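Local coordinates for uncharacterized protein YycE (Bacillus subtilis, PDB 1TWU) that is of unknown function but has the fold of the vicinal oxygen chelate superfamily and is a putative relative of glyoxalase and fosfomycin resistance proteins, at residues F28-E31 / K36-G39; E40-Q43 / Y47-V50; G49-L54 / H60-Q65; G117-D122 / R127-N132. One frame throughout, in Å; residues are numbered along the deposited sequence.

Contact 1 (F28-E31 / K36-G39); sequences FYEE and KRIG
Arg37 takes hold of Glu30 side-on, with NE and NH2 both directed at a single carboxylate oxygen. The shorter bond runs from Arg37 NH2 to Glu30 OE1 at 2.7 Å and uses the syn lone pair of that oxygen; the second, from Arg37 NE to the same Glu30 OE1, is 2.9 Å long and comes in from above the carboxylate plane. OE1 lies at the guanidinium edge, close to its plane, while the two flat groups are turned 72° against each other. The other oxygen is used as well: a water donates to Glu30 OE2 and accepts from the backbone Arg37 N at 2.8 Å. Arg37 reaches the acid by running out straight through CD and then bending at chi3 (-55°), which swings NE round to the carboxylate. Beyond the pair, Arg37 NH1 forms a salt bridge with Glu40, and the side chain of Glu30 rests on Phe52. This ties helix 22-32 to the start of strand 37-44, the edge strand that follows it in the first beta-alpha-beta-beta-beta unit. With Glu30 at NE and NH2 and Glu40 at NH1, the arginine's charge is balanced and its guanidinium restricted in rotation at this partly exposed surface.

Contact 2 (E40-Q43 / Y47-V50); sequences EFSQ and YDGV
The beta hairpin of strands 37-44 and 47-53 closes one side of the N-terminal sheet, and in it the Phe41 ring lies directly over Gly49. These two are an antiparallel hydrogen-bonded pair: Phe41 N donates to Gly49 O at 3.0 Å, and Gly49 N returns a bond of 3.0 Å to Phe41 O. The first torsion of Phe41 (chi1 65°) places CG between its own backbone N and carbonyl carbon, folding the ring back across the neighbouring strand. One face of the ring therefore covers the glycine backbone, and Gly49 CA makes a CH-pi contact 3.8 Å from the centroid of the Phe41 ring. At the ring edge Phe41 CE1 meets Tyr47 O at 3.5 Å and the CB of the same tyrosine a little farther off. In the sheet order of this unit, 12-18, 59-66, 47-53, 37-44, strand 37-44 is outermost within the chain, and the Phe41 side chain reaches across strand 47-53 to Glu62 and Thr64 of strand 59-66. Glu40 and Val50 form the next, non-hydrogen-bonded pair, with side chains on the other face of the sheet; there Val50 packs against Leu22 and Ile26 of helix 22-32. Toward the turn the chain bends at Ser42 and Gln43, and a side chain takes over the bonding: Gln43 N donates to Asp48 OD1 at 2.9 Å, approaching from well above the carboxylate plane.

Contact 3 (G49-L54 / H60-Q65); sequences GVMFGL and HLEFTQ
The rings of Phe52 and Phe63 meet edge against edge, Phe52 CD2 lying 4.0 Å from Phe63 CD2, while the two side chains cross at about a right angle. Just past the end of strand 47-53, Leu54 CD2 touches Leu61 CD2 at 4.0 Å, and at the other end Val50 CG1 packs against Phe63 CB. Helix 22-32 covers this apolar face, with Tyr29, Leu22 and Ile25 on Phe63. Beneath the side chains runs a regular antiparallel ladder joining the two inner strands of the N-terminal sheet. Phe52 and Leu61 exchange two hydrogen bonds, the one from Leu61 N to Phe52 O measuring 2.9 Å; Val50 and Phe63 exchange two more, with Phe63 N to Val50 O at 3.0 Å. On the opposite face Met51 and Glu62 lie side by side. Met51 bends at chi2 (75°), bringing its CE to 3.7 Å from Glu62 OE2. The other carboxylate oxygen of Glu62 forms a salt bridge with Arg14, which also bonds through NE to His60 NE2, and His60 ND1 is bonded to Ala57 O. One face is thus a hydrophobic seat for the helix, whereas on the other the buried Glu62 carboxylate and His60 imidazole are both tied to Arg14, which fixes their orientation.

Contact 4 (G117-D122 / R127-N132); sequences GVTIED and RIVFMN
Ile128 O accepts a nearly straight bond from Ile120 N at 2.8 Å (173° at the hydrogen), and Ile128 N answers with an equally short one to Ile120 O. Val118 and Phe130 form the second hydrogen-bonded pair of this antiparallel hairpin, which supplies two strands of the C-terminal sheet, the second copy of the beta-alpha-beta-beta-beta unit of the VOC fold. On the face bearing the isoleucines, Ile120 CG1 packs on Phe130 CE2 at 4.2 Å, and Phe130 CD2 brings its ring edge to Val118 O at 3.6 Å. Ile128 also lies against Phe28 and Tyr29 of helix 22-32, so this face joins the two halves of the chain. At the hairpin's closing end Asp122 CB touches Ile128 CG1, while its carboxylate is held by Asp124 N, Trp126 N and Tyr29 OH. The other face begins with Gly117 under Met131: the methionine bends at chi2 (56°) and chi3 (59°) and lays CE 3.7 Å from Gly117 CA. Next come Thr119 OG1 against Val129 CG2 and Thr119 CG2 against Arg127 CD. Arg127 then runs alongside Glu121 in a salt bridge, NE donating to Glu121 OE2 at 3.2 Å on the anti side of the carboxylate.

Overall arrangement
Contacts 1, 2 and 3 all belong to the N-terminal half. Contacts 2 and 3 share Gly49 and Val50, so strand 47-53 is bonded on both flanks, and their centres are about 9 Å apart. Contact 1 lies about 8 Å from contact 3, centre to centre, and segment 36-39 bonds to strand 47-53 through Lys36 and Gly39; the paired Ile38 and Gly39 opposite Met51 make a classic beta bulge. Contact 4 repeats the hairpin theme in the C-terminal half, its centre about 19 Å from that of contact 3. Helix segment 28-31 of contact 1 bridges the halves by reaching contact 4, although the centres of these two contacts are about 18 Å apart.

Contact 1 (F28-E31 / K36-G39)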
loop_
_atom_site.group_PDB
_atom_site.type_symbol
_atom_site.label_atom_id
_atom_site.label_comp_id
_atom_site.label_asym_id
_atom_site.label_seq_id
_atom_site.Cartn_x
_atom_site.Cartn_y
_atom_site.Cartn_z
ATOM N N PHE A 28 -8.491 -5.829 13.934
ATOM C CA PHE A 28 -7.062 -6.018 13.703
ATOM C C PHE A 28 -6.300 -4.697 13.686
ATOM O O PHE A 28 -5.306 -4.529 14.404
ATOM C CB PHE A 28 -6.828 -6.734 12.367
ATOM C CG PHE A 28 -5.366 -6.930 12.024
ATOM C CD1 PHE A 28 -4.642 -7.998 12.555
ATOM C CD2 PHE A 28 -4.707 -6.036 11.181
ATOM C CE1 PHE A 28 -3.285 -8.172 12.251
ATOM C CE2 PHE A 28 -3.356 -6.199 10.874
ATOM C CZ PHE A 28 -2.643 -7.271 11.411
ATOM N N TYR A 29 -6.767 -3.762 12.860
ATOM C CA TYR A 29 -6.103 -2.469 12.706
ATOM C C TYR A 29 -6.295 -1.456 13.817
ATOM O O TYR A 29 -5.352 -0.755 14.187
ATOM C CB TYR A 29 -6.493 -1.844 11.361
ATOM C CG TYR A 29 -5.861 -2.577 10.214
ATOM C CD1 TYR A 29 -4.528 -2.361 9.878
ATOM C CD2 TYR A 29 -6.563 -3.570 9.525
ATOM C CE1 TYR A 29 -3.900 -3.126 8.881
ATOM C CE2 TYR A 29 -5.949 -4.344 8.528
ATOM C CZ TYR A 29 -4.618 -4.119 8.213
ATOM O OH TYR A 29 -4.004 -4.890 7.257
ATOM N N GLU A 30 -7.501 -1.374 14.357
ATOM C CA GLU A 30 -7.742 -0.409 15.404
ATOM C C GLU A 30 -7.438 -0.990 16.778
ATOM O O GLU A 30 -6.720 -0.380 17.569
ATOM C CB GLU A 30 -9.180 0.090 15.336
ATOM C CG GLU A 30 -9.290 1.563 15.629
ATOM C CD GLU A 30 -10.713 2.067 15.573
ATOM O OE1 GLU A 30 -11.466 1.648 14.662
ATOM O OE2 GLU A 30 -11.072 2.898 16.435
ATOM N N GLU A 31 -7.974 -2.171 17.061
ATOM C CA GLU A 31 -7.727 -2.807 18.347
ATOM C C GLU A 31 -6.357 -3.471 18.391
ATOM O O GLU A 31 -5.691 -3.464 19.423
ATOM C CB GLU A 31 -8.777 -3.869 18.645
ATOM C CG GLU A 31 -10.193 -3.362 18.748
ATOM C CD GLU A 31 -11.114 -4.402 19.375
ATOM O OE1 GLU A 31 -12.329 -4.396 19.057
ATOM O OE2 GLU A 31 -10.623 -5.220 20.196
ATOM N N LYS A 36 -4.982 4.962 14.440
ATOM C CA LYS A 36 -6.069 5.885 14.715
ATOM C C LYS A 36 -7.080 5.931 13.574
ATOM O O LYS A 36 -6.700 6.023 12.404
ATOM C CB LYS A 36 -5.501 7.292 14.976
ATOM C CG LYS A 36 -6.520 8.432 14.888
ATOM C CD LYS A 36 -5.888 9.781 15.243
ATOM C CE LYS A 36 -6.531 10.959 14.490
ATOM N NZ LYS A 36 -8.006 11.118 14.692
ATOM N N ARG A 37 -8.365 5.852 13.916
ATOM C CA ARG A 37 -9.413 5.943 12.903
ATOM C C ARG A 37 -9.551 7.426 12.543
ATOM O O ARG A 37 -10.013 8.233 13.353
ATOM C CB ARG A 37 -10.749 5.417 13.431
ATOM C CG ARG A 37 -11.856 5.544 12.395
ATOM C CD ARG A 37 -13.201 5.079 12.914
ATOM N NE ARG A 37 -13.139 3.713 13.422
ATOM C CZ ARG A 37 -14.204 2.937 13.587
ATOM N NH1 ARG A 37 -15.412 3.395 13.276
ATOM N NH2 ARG A 37 -14.062 1.713 14.080
ATOM N N ILE A 38 -9.142 7.783 11.331
ATOM C CA ILE A 38 -9.188 9.174 10.898
ATOM C C ILE A 38 -10.349 9.487 9.971
ATOM O O ILE A 38 -10.454 10.597 9.458
ATOM C CB ILE A 38 -7.868 9.577 10.193
ATOM C CG1 ILE A 38 -7.681 8.761 8.910
ATOM C CG2 ILE A 38 -6.695 9.356 11.140
ATOM C CD1 ILE A 38 -6.484 9.163 8.088
ATOM N N GLY A 39 -11.217 8.504 9.761
ATOM C CA GLY A 39 -12.360 8.703 8.894
ATOM C C GLY A 39 -13.182 7.438 8.764
ATOM O O GLY A 39 -12.709 6.345 9.073
HETATM O O HOH W 1 -9.137 5.127 16.497
#

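Contact 2 (E40-Q43 / Y47-V50)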
loop_
_atom_site.group_PDB
_atom_site.type_symbol
_atom_site.label_atom_id
_atom_site.label_comp_id
_atom_site.label_asym_id
_atom_site.label_seq_id
_atom_site.Cartn_x
_atom_site.Cartn_y
_atom_site.Cartn_z
ATOM N N GLU A 40 -14.424 7.592 8.319
ATOM C CA GLU A 40 -15.331 6.463 8.129
ATOM C C GLU A 40 -16.550 6.984 7.388
ATOM O O GLU A 40 -16.804 8.188 7.358
ATOM C CB GLU A 40 -15.780 5.883 9.472
ATOM C CG GLU A 40 -16.840 6.733 10.162
ATOM C CD GLU A 40 -17.282 6.174 11.500
ATOM O OE1 GLU A 40 -16.455 6.145 12.441
ATOM O OE2 GLU A 40 -18.460 5.764 11.613
ATOM N N PHE A 41 -17.299 6.076 6.784
ATOM C CA PHE A 41 -18.505 6.450 6.066
ATOM C C PHE A 41 -19.435 5.248 5.983
ATOM O O PHE A 41 -18.998 4.107 5.779
ATOM C CB PHE A 41 -18.158 6.986 4.668
ATOM C CG PHE A 41 -17.527 5.971 3.752
ATOM C CD1 PHE A 41 -18.313 5.177 2.922
ATOM C CD2 PHE A 41 -16.139 5.837 3.691
ATOM C CE1 PHE A 41 -17.727 4.267 2.036
ATOM C CE2 PHE A 41 -15.541 4.929 2.809
ATOM C CZ PHE A 41 -16.340 4.144 1.978
ATOM N N SER A 42 -20.719 5.511 6.169
ATOM C CA SER A 42 -21.715 4.465 6.132
ATOM C C SER A 42 -22.642 4.698 4.954
ATOM O O SER A 42 -23.047 5.831 4.688
ATOM C CB SER A 42 -22.512 4.477 7.435
ATOM O OG SER A 42 -23.366 3.353 7.526
ATOM N N GLN A 43 -22.958 3.620 4.245
ATOM C CA GLN A 43 -23.854 3.663 3.096
ATOM C C GLN A 43 -23.628 4.776 2.085
ATOM O O GLN A 43 -24.471 5.663 1.934
ATOM C CB GLN A 43 -25.302 3.731 3.568
ATOM C CG GLN A 43 -25.781 2.483 4.271
ATOM C CD GLN A 43 -27.122 2.693 4.946
ATOM O OE1 GLN A 43 -27.231 3.452 5.914
ATOM N NE2 GLN A 43 -28.157 2.029 4.431
ATOM N N TYR A 47 -21.553 1.407 -0.312
ATOM C CA TYR A 47 -20.318 1.058 0.376
ATOM C C TYR A 47 -20.226 1.601 1.796
ATOM O O TYR A 47 -20.822 2.621 2.145
ATOM C CB TYR A 47 -19.112 1.589 -0.393
ATOM C CG TYR A 47 -18.760 0.864 -1.671
ATOM C CD1 TYR A 47 -17.972 -0.288 -1.650
ATOM C CD2 TYR A 47 -19.130 1.387 -2.907
ATOM C CE1 TYR A 47 -17.548 -0.894 -2.833
ATOM C CE2 TYR A 47 -18.715 0.791 -4.093
ATOM C CZ TYR A 47 -17.921 -0.345 -4.052
ATOM O OH TYR A 47 -17.478 -0.901 -5.234
ATOM N N ASP A 48 -19.450 0.891 2.599
ATOM C CA ASP A 48 -19.169 1.260 3.973
ATOM C C ASP A 48 -17.649 1.225 4.010
ATOM O O ASP A 48 -17.037 0.429 3.301
ATOM C CB ASP A 48 -19.746 0.228 4.938
ATOM C CG ASP A 48 -21.201 0.493 5.271
ATOM O OD1 ASP A 48 -21.971 0.902 4.374
ATOM O OD2 ASP A 48 -21.579 0.283 6.440
ATOM N N GLY A 49 -17.035 2.090 4.810
ATOM C CA GLY A 49 -15.586 2.093 4.866
ATOM C C GLY A 49 -15.016 2.785 6.079
ATOM O O GLY A 49 -15.721 3.495 6.798
ATOM N N VAL A 50 -13.726 2.578 6.302
ATOM C CA VAL A 50 -13.043 3.168 7.439
ATOM C C VAL A 50 -11.612 3.502 7.030
ATOM O O VAL A 50 -11.007 2.794 6.231
ATOM C CB VAL A 50 -13.052 2.187 8.643
ATOM C CG1 VAL A 50 -12.244 0.938 8.312
ATOM C CG2 VAL A 50 -12.523 2.874 9.880
#

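Contact 3 (G49-L54 / H60-Q65)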
loop_
_atom_site.group_PDB
_atom_site.type_symbol
_atom_site.label_atom_id
_atom_site.label_comp_id
_atom_site.label_asym_id
_atom_site.label_seq_id
_atom_site.Cartn_x
_atom_site.Cartn_y
_atom_site.Cartn_z
ATOM N N GLY A 49 -17.035 2.090 4.810
ATOM C CA GLY A 49 -15.586 2.093 4.866
ATOM C C GLY A 49 -15.016 2.785 6.079
ATOM O O GLY A 49 -15.721 3.495 6.798
ATOM N N VAL A 50 -13.726 2.578 6.302
ATOM C CA VAL A 50 -13.043 3.168 7.439
ATOM C C VAL A 50 -11.612 3.502 7.030
ATOM O O VAL A 50 -11.007 2.794 6.231
ATOM C CB VAL A 50 -13.052 2.187 8.643
ATOM C CG1 VAL A 50 -12.244 0.938 8.312
ATOM C CG2 VAL A 50 -12.523 2.874 9.880
ATOM N N MET A 51 -11.085 4.599 7.562
ATOM C CA MET A 51 -9.731 5.022 7.243
ATOM C C MET A 51 -8.862 5.003 8.500
ATOM O O MET A 51 -9.277 5.486 9.550
ATOM C CB MET A 51 -9.756 6.430 6.626
ATOM C CG MET A 51 -10.545 6.547 5.305
ATOM S SD MET A 51 -12.353 6.523 5.442
ATOM C CE MET A 51 -12.732 7.419 4.020
ATOM N N PHE A 52 -7.663 4.426 8.388
ATOM C CA PHE A 52 -6.719 4.336 9.509
ATOM C C PHE A 52 -5.437 5.105 9.211
ATOM O O PHE A 52 -4.845 4.948 8.144
ATOM C CB PHE A 52 -6.363 2.873 9.805
ATOM C CG PHE A 52 -7.527 2.050 10.242
ATOM C CD1 PHE A 52 -8.254 2.403 11.378
ATOM C CD2 PHE A 52 -7.928 0.943 9.504
ATOM C CE1 PHE A 52 -9.370 1.666 11.771
ATOM C CE2 PHE A 52 -9.043 0.198 9.889
ATOM C CZ PHE A 52 -9.765 0.563 11.024
ATOM N N GLY A 53 -5.012 5.927 10.164
ATOM C CA GLY A 53 -3.805 6.709 9.976
ATOM C C GLY A 53 -2.572 5.835 9.924
ATOM O O GLY A 53 -2.525 4.778 10.549
ATOM N N LEU A 54 -1.562 6.279 9.189
ATOM C CA LEU A 54 -0.344 5.500 9.064
ATOM C C LEU A 54 0.916 6.360 9.204
ATOM O O LEU A 54 1.753 6.400 8.302
ATOM C CB LEU A 54 -0.351 4.789 7.714
ATOM C CG LEU A 54 0.309 3.421 7.629
ATOM C CD1 LEU A 54 -0.421 2.415 8.512
ATOM C CD2 LEU A 54 0.289 2.987 6.182
ATOM N N HIS A 60 -2.365 7.062 4.741
ATOM C CA HIS A 60 -3.315 6.260 5.491
ATOM C C HIS A 60 -3.863 5.094 4.684
ATOM O O HIS A 60 -3.640 4.987 3.471
ATOM C CB HIS A 60 -4.480 7.123 6.003
ATOM C CG HIS A 60 -5.317 7.730 4.917
ATOM N ND1 HIS A 60 -5.048 8.966 4.368
ATOM C CD2 HIS A 60 -6.407 7.258 4.264
ATOM C CE1 HIS A 60 -5.934 9.228 3.424
ATOM N NE2 HIS A 60 -6.770 8.208 3.340
ATOM N N LEU A 61 -4.576 4.217 5.381
ATOM C CA LEU A 61 -5.188 3.045 4.776
ATOM C C LEU A 61 -6.691 3.257 4.750
ATOM O O LEU A 61 -7.232 3.980 5.588
ATOM C CB LEU A 61 -4.904 1.795 5.619
ATOM C CG LEU A 61 -3.473 1.333 5.895
ATOM C CD1 LEU A 61 -3.492 0.101 6.801
ATOM C CD2 LEU A 61 -2.785 1.012 4.579
ATOM N N GLU A 62 -7.357 2.649 3.775
ATOM C CA GLU A 62 -8.811 2.694 3.704
ATOM C C GLU A 62 -9.301 1.288 3.384
ATOM O O GLU A 62 -8.733 0.595 2.543
ATOM C CB GLU A 62 -9.331 3.645 2.625
ATOM C CG GLU A 62 -10.851 3.530 2.496
ATOM C CD GLU A 62 -11.439 4.282 1.319
ATOM O OE1 GLU A 62 -10.778 4.360 0.262
ATOM O OE2 GLU A 62 -12.582 4.774 1.447
ATOM N N PHE A 63 -10.344 0.854 4.075
ATOM C CA PHE A 63 -10.922 -0.464 3.828
ATOM C C PHE A 63 -12.394 -0.252 3.521
ATOM O O PHE A 63 -13.094 0.476 4.237
ATOM C CB PHE A 63 -10.747 -1.375 5.047
ATOM C CG PHE A 63 -9.331 -1.845 5.247
ATOM C CD1 PHE A 63 -8.856 -2.971 4.575
ATOM C CD2 PHE A 63 -8.462 -1.143 6.082
ATOM C CE1 PHE A 63 -7.537 -3.393 4.732
ATOM C CE2 PHE A 63 -7.137 -1.554 6.247
ATOM C CZ PHE A 63 -6.672 -2.682 5.571
ATOM N N THR A 64 -12.852 -0.872 2.440
ATOM C CA THR A 64 -14.236 -0.745 2.017
ATOM C C THR A 64 -14.925 -2.096 1.823
ATOM O O THR A 64 -14.294 -3.090 1.459
ATOM C CB THR A 64 -14.330 0.062 0.701
ATOM O OG1 THR A 64 -13.521 -0.558 -0.311
ATOM C CG2 THR A 64 -13.847 1.489 0.925
ATOM N N GLN A 65 -16.230 -2.109 2.079
ATOM C CA GLN A 65 -17.053 -3.301 1.933
ATOM C C GLN A 65 -18.335 -2.917 1.205
ATOM O O GLN A 65 -18.992 -1.943 1.570
ATOM C CB GLN A 65 -17.380 -3.872 3.313
ATOM C CG GLN A 65 -18.258 -5.105 3.296
ATOM C CD GLN A 65 -18.400 -5.723 4.670
ATOM O OE1 GLN A 65 -19.319 -6.499 4.922
ATOM N NE2 GLN A 65 -17.486 -5.391 5.563
#

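Contact 4 (G117-D122 / R127-N132)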
loop_
_atom_site.group_PDB
_atom_site.type_symbol
_atom_site.label_atom_id
_atom_site.label_comp_id
_atom_site.label_asym_id
_atom_site.label_seq_id
_atom_site.Cartn_x
_atom_site.Cartn_y
_atom_site.Cartn_z
ATOM N N GLY A 117 12.646 -10.548 11.344
ATOM C CA GLY A 117 11.343 -10.022 10.999
ATOM C C GLY A 117 10.239 -10.987 11.380
ATOM O O GLY A 117 10.459 -12.201 11.406
ATOM N N VAL A 118 9.059 -10.451 11.692
ATOM C CA VAL A 118 7.903 -11.265 12.061
ATOM C C VAL A 118 6.735 -10.913 11.145
ATOM O O VAL A 118 6.380 -9.744 11.010
ATOM C CB VAL A 118 7.464 -11.010 13.520
ATOM C CG1 VAL A 118 6.191 -11.793 13.828
ATOM C CG2 VAL A 118 8.576 -11.409 14.477
ATOM N N THR A 119 6.140 -11.926 10.523
ATOM C CA THR A 119 5.013 -11.719 9.620
ATOM C C THR A 119 3.712 -12.238 10.224
ATOM O O THR A 119 3.609 -13.404 10.602
ATOM C CB THR A 119 5.239 -12.424 8.267
ATOM O OG1 THR A 119 6.456 -11.950 7.680
ATOM C CG2 THR A 119 4.078 -12.139 7.316
ATOM N N ILE A 120 2.724 -11.353 10.321
ATOM C CA ILE A 120 1.413 -11.695 10.870
ATOM C C ILE A 120 0.399 -11.434 9.767
ATOM O O ILE A 120 0.464 -10.397 9.109
ATOM C CB ILE A 120 1.040 -10.787 12.074
ATOM C CG1 ILE A 120 2.149 -10.811 13.142
ATOM C CG2 ILE A 120 -0.297 -11.215 12.644
ATOM C CD1 ILE A 120 2.476 -12.180 13.711
ATOM N N GLU A 121 -0.528 -12.360 9.545
ATOM C CA GLU A 121 -1.541 -12.135 8.512
ATOM C C GLU A 121 -2.716 -11.361 9.088
ATOM O O GLU A 121 -3.141 -11.619 10.215
ATOM C CB GLU A 121 -2.071 -13.447 7.952
ATOM C CG GLU A 121 -1.066 -14.282 7.219
ATOM C CD GLU A 121 -1.736 -15.422 6.476
ATOM O OE1 GLU A 121 -2.576 -16.116 7.090
ATOM O OE2 GLU A 121 -1.421 -15.619 5.282
ATOM N N ASP A 122 -3.243 -10.412 8.320
ATOM C CA ASP A 122 -4.386 -9.648 8.796
ATOM C C ASP A 122 -5.608 -10.518 8.488
ATOM O O ASP A 122 -5.466 -11.577 7.878
ATOM C CB ASP A 122 -4.413 -8.249 8.134
ATOM C CG ASP A 122 -5.083 -8.222 6.764
ATOM O OD1 ASP A 122 -5.262 -9.277 6.114
ATOM O OD2 ASP A 122 -5.420 -7.101 6.322
ATOM N N ARG A 127 -0.049 -9.774 4.259
ATOM C CA ARG A 127 1.117 -10.045 5.099
ATOM C C ARG A 127 1.653 -8.775 5.772
ATOM O O ARG A 127 2.222 -7.899 5.119
ATOM C CB ARG A 127 2.236 -10.694 4.264
ATOM C CG ARG A 127 1.912 -12.073 3.670
ATOM C CD ARG A 127 1.783 -13.130 4.747
ATOM N NE ARG A 127 1.359 -14.433 4.232
ATOM C CZ ARG A 127 2.180 -15.412 3.852
ATOM N NH1 ARG A 127 3.495 -15.260 3.911
ATOM N NH2 ARG A 127 1.678 -16.566 3.443
ATOM N N ILE A 128 1.460 -8.682 7.082
ATOM C CA ILE A 128 1.937 -7.531 7.836
ATOM C C ILE A 128 3.290 -7.915 8.455
ATOM O O ILE A 128 3.378 -8.776 9.339
ATOM C CB ILE A 128 0.926 -7.126 8.948
ATOM C CG1 ILE A 128 -0.499 -7.107 8.382
ATOM C CG2 ILE A 128 1.273 -5.743 9.499
ATOM C CD1 ILE A 128 -0.668 -6.229 7.161
ATOM N N VAL A 129 4.349 -7.276 7.976
ATOM C CA VAL A 129 5.687 -7.575 8.458
ATOM C C VAL A 129 6.250 -6.513 9.391
ATOM O O VAL A 129 6.088 -5.311 9.178
ATOM C CB VAL A 129 6.663 -7.770 7.265
ATOM C CG1 VAL A 129 8.015 -8.294 7.756
ATOM C CG2 VAL A 129 6.049 -8.725 6.259
ATOM N N PHE A 130 6.906 -6.980 10.442
ATOM C CA PHE A 130 7.549 -6.106 11.410
ATOM C C PHE A 130 9.034 -6.475 11.343
ATOM O O PHE A 130 9.449 -7.536 11.818
ATOM C CB PHE A 130 6.956 -6.362 12.796
ATOM C CG PHE A 130 5.483 -6.080 12.869
ATOM C CD1 PHE A 130 5.018 -4.806 13.194
ATOM C CD2 PHE A 130 4.558 -7.069 12.549
ATOM C CE1 PHE A 130 3.649 -4.519 13.197
ATOM C CE2 PHE A 130 3.192 -6.796 12.548
ATOM C CZ PHE A 130 2.735 -5.517 12.872
ATOM N N MET A 131 9.820 -5.608 10.709
ATOM C CA MET A 131 11.249 -5.840 10.538
ATOM C C MET A 131 12.078 -5.026 11.531
ATOM O O MET A 131 11.900 -3.809 11.674
ATOM C CB MET A 131 11.656 -5.511 9.093
ATOM C CG MET A 131 13.121 -5.788 8.736
ATOM S SD MET A 131 13.698 -7.485 9.013
ATOM C CE MET A 131 12.607 -8.396 7.983
ATOM N N ASN A 132 12.981 -5.713 12.224
ATOM C CA ASN A 132 13.832 -5.069 13.212
ATOM C C ASN A 132 14.980 -4.327 12.551
ATOM O O ASN A 132 16.122 -4.771 12.606
ATOM C CB ASN A 132 14.401 -6.104 14.182
ATOM C CG ASN A 132 15.025 -5.468 15.410
ATOM O OD1 ASN A 132 15.854 -6.077 16.085
ATOM N ND2 ASN A 132 14.615 -4.240 15.715
HETATM O O HOH W 2 -1.353 -14.543 2.983
#